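Local coordinates for protein MHC I-like leukocyte 2 long form (Mus musculus, PDB 6A97) that is an MHC class I-like protein that binds heparan sulfate proteoglycans on the surface of fibroblasts, at residues A[241-246]-A[262-267]. Sequence-based numbering, arbitrary orientation.
Sequences PVQQKT and ARVSIR. With SO4 (sulfate ion), chain E.
Strands 243-246 and 262-267 run nearly antiparallel, at 164°, their axes 8.1 Å apart at the closest, so they meet through side chains, without a hydrogen bond between them. Val264 stands in the middle and divides its two methyls: CG1, placed anti to the backbone N (chi1 -177°), meets CG of Gln243 at 3.6 Å, while CG2 lies 3.6 Å from CD of Lys245. The lysine therefore contributes its aliphatic chain here. Two residues on, Ile266 sets CG2 against Gln243 CB at 3.7 Å and, more loosely, CD1 near Val242 CG2.

This is sheet-to-sheet packing in the immunoglobulin C1-set sandwich of the alpha-3 domain, where strand 240-247, the edge strand of its sheet within the chain, faces strand 260-268 of the other. Val242 and Gln243 form a classic beta bulge opposite Trp235, whose NE1 crosses to hydrogen-bond Val264 O.

A bend at chi2 (61°) helps turn the Gln243 amide back, and the N-H of Gln244 gives a bent hydrogen bond to Gln243 OE1 (3.0 Å from N), meeting a lone pair in the carbonyl plane. Gln243 NE2 donates to a water, which in turn donates to Ser265 O and a sulfate oxygen, bridging the strands. That sulfate, probably from the crystallisation liquor, accepts a bond from Arg267 N to its O1 (3.0 Å) and others from backbone N of Arg61 and Glu62 and Thr63 OG1 of the second subunit.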
loop_
_atom_site.group_PDB
_atom_site.type_symbol
_atom_site.label_atom_id
_atom_site.label_comp_id
_atom_site.label_asym_id
_atom_site.label_seq_id
_atom_site.Cartn_x
_atom_site.Cartn_y
_atom_site.Cartn_z
ATOM N N PRO A 241 -1.952 11.865 -1.231
ATOM C CA PRO A 241 -1.035 11.015 -0.463
ATOM C C PRO A 241 0.194 11.781 0.013
ATOM O O PRO A 241 0.883 12.416 -0.788
ATOM C CB PRO A 241 -0.647 9.916 -1.460
ATOM C CG PRO A 241 -0.873 10.516 -2.799
ATOM C CD PRO A 241 -2.020 11.474 -2.650
ATOM N N VAL A 242 0.459 11.731 1.313
ATOM C CA VAL A 242 1.617 12.417 1.871
ATOM C C VAL A 242 2.644 11.405 2.364
ATOM O O VAL A 242 3.830 11.710 2.474
ATOM C CB VAL A 242 1.221 13.365 3.018
ATOM C CG1 VAL A 242 0.429 14.539 2.474
ATOM C CG2 VAL A 242 0.426 12.624 4.078
ATOM N N GLN A 243 2.174 10.199 2.658
ATOM C CA GLN A 243 3.051 9.078 2.961
ATOM C C GLN A 243 2.360 7.798 2.521
ATOM O O GLN A 243 1.163 7.619 2.751
ATOM C CB GLN A 243 3.401 9.024 4.451
ATOM C CG GLN A 243 4.344 7.885 4.839
ATOM C CD GLN A 243 5.698 7.969 4.142
ATOM O OE1 GLN A 243 5.858 7.516 3.006
ATOM N NE2 GLN A 243 6.677 8.551 4.823
ATOM N N GLN A 244 3.117 6.922 1.872
ATOM C CA GLN A 244 2.576 5.687 1.330
ATOM C C GLN A 244 3.553 4.544 1.574
ATOM O O GLN A 244 4.757 4.697 1.382
ATOM C CB GLN A 244 2.288 5.846 -0.169
ATOM C CG GLN A 244 1.471 4.724 -0.807
ATOM C CD GLN A 244 2.288 3.473 -1.094
ATOM O OE1 GLN A 244 3.502 3.543 -1.293
ATOM N NE2 GLN A 244 1.623 2.324 -1.116
ATOM N N LYS A 245 3.032 3.401 2.004
ATOM C CA LYS A 245 3.857 2.212 2.165
ATOM C C LYS A 245 3.131 0.966 1.682
ATOM O O LYS A 245 1.980 0.718 2.050
ATOM C CB LYS A 245 4.282 2.039 3.625
ATOM C CG LYS A 245 5.561 2.778 3.986
ATOM C CD LYS A 245 5.739 2.889 5.491
ATOM C CE LYS A 245 6.916 3.785 5.846
ATOM N NZ LYS A 245 8.173 2.998 6.017
ATOM N N THR A 246 3.811 0.196 0.843
ATOM C CA THR A 246 3.318 -1.101 0.405
ATOM C C THR A 246 4.029 -2.201 1.184
ATOM O O THR A 246 5.257 -2.282 1.181
ATOM C CB THR A 246 3.531 -1.309 -1.107
ATOM O OG1 THR A 246 2.793 -0.319 -1.833
ATOM C CG2 THR A 246 3.066 -2.697 -1.532
ATOM N N ALA A 262 0.367 -4.004 10.054
ATOM C CA ALA A 262 1.224 -3.005 9.426
ATOM C C ALA A 262 1.094 -1.661 10.133
ATOM O O ALA A 262 0.167 -1.446 10.917
ATOM C CB ALA A 262 0.888 -2.871 7.950
ATOM N N ARG A 263 2.020 -0.754 9.851
ATOM C CA ARG A 263 2.084 0.504 10.582
ATOM C C ARG A 263 2.742 1.596 9.741
ATOM O O ARG A 263 3.738 1.347 9.063
ATOM C CB ARG A 263 2.846 0.299 11.895
ATOM C CG ARG A 263 3.361 1.563 12.556
ATOM C CD ARG A 263 4.109 1.228 13.841
ATOM N NE ARG A 263 5.240 0.336 13.594
ATOM C CZ ARG A 263 5.870 -0.357 14.539
ATOM N NH1 ARG A 263 5.481 -0.274 15.804
ATOM N NH2 ARG A 263 6.891 -1.139 14.218
ATOM N N VAL A 264 2.158 2.793 9.759
ATOM C CA VAL A 264 2.761 3.971 9.131
ATOM C C VAL A 264 2.493 5.185 10.001
ATOM O O VAL A 264 1.358 5.413 10.427
ATOM C CB VAL A 264 2.213 4.244 7.706
ATOM C CG1 VAL A 264 2.936 5.423 7.080
ATOM C CG2 VAL A 264 2.368 3.033 6.816
ATOM N N SER A 265 3.537 5.960 10.273
ATOM C CA SER A 265 3.392 7.173 11.068
ATOM C C SER A 265 3.817 8.414 10.295
ATOM O O SER A 265 4.631 8.333 9.376
ATOM C CB SER A 265 4.205 7.067 12.360
ATOM O OG SER A 265 3.645 6.096 13.225
ATOM N N ILE A 266 3.247 9.558 10.673
ATOM C CA ILE A 266 3.656 10.860 10.155
ATOM C C ILE A 266 3.656 11.869 11.290
ATOM O O ILE A 266 3.019 11.649 12.321
ATOM C CB ILE A 266 2.725 11.376 9.036
ATOM C CG1 ILE A 266 1.277 11.426 9.531
ATOM C CG2 ILE A 266 2.840 10.502 7.785
ATOM C CD1 ILE A 266 0.304 12.019 8.533
ATOM N N ARG A 267 4.367 12.975 11.099
ATOM C CA ARG A 267 4.361 14.052 12.075
ATOM C C ARG A 267 3.685 15.275 11.481
ATOM O O ARG A 267 3.998 15.691 10.366
ATOM C CB ARG A 267 5.782 14.387 12.530
ATOM C CG ARG A 267 6.411 13.290 13.367
ATOM C CD ARG A 267 7.823 12.991 12.915
ATOM N NE ARG A 267 8.078 11.555 12.898
ATOM C CZ ARG A 267 7.735 10.750 11.896
ATOM N NH1 ARG A 267 7.125 11.242 10.827
ATOM N NH2 ARG A 267 8.003 9.456 11.961
HETATM S S SO4 E . 7.361 12.892 8.523
HETATM O O1 SO4 E . 5.909 12.761 8.580
HETATM O O2 SO4 E . 7.732 13.707 7.370
HETATM O O3 SO4 E . 7.976 11.578 8.389
HETATM O O4 SO4 E . 7.829 13.528 9.748
HETATM O O HOH W 1 6.538 9.416 7.350
#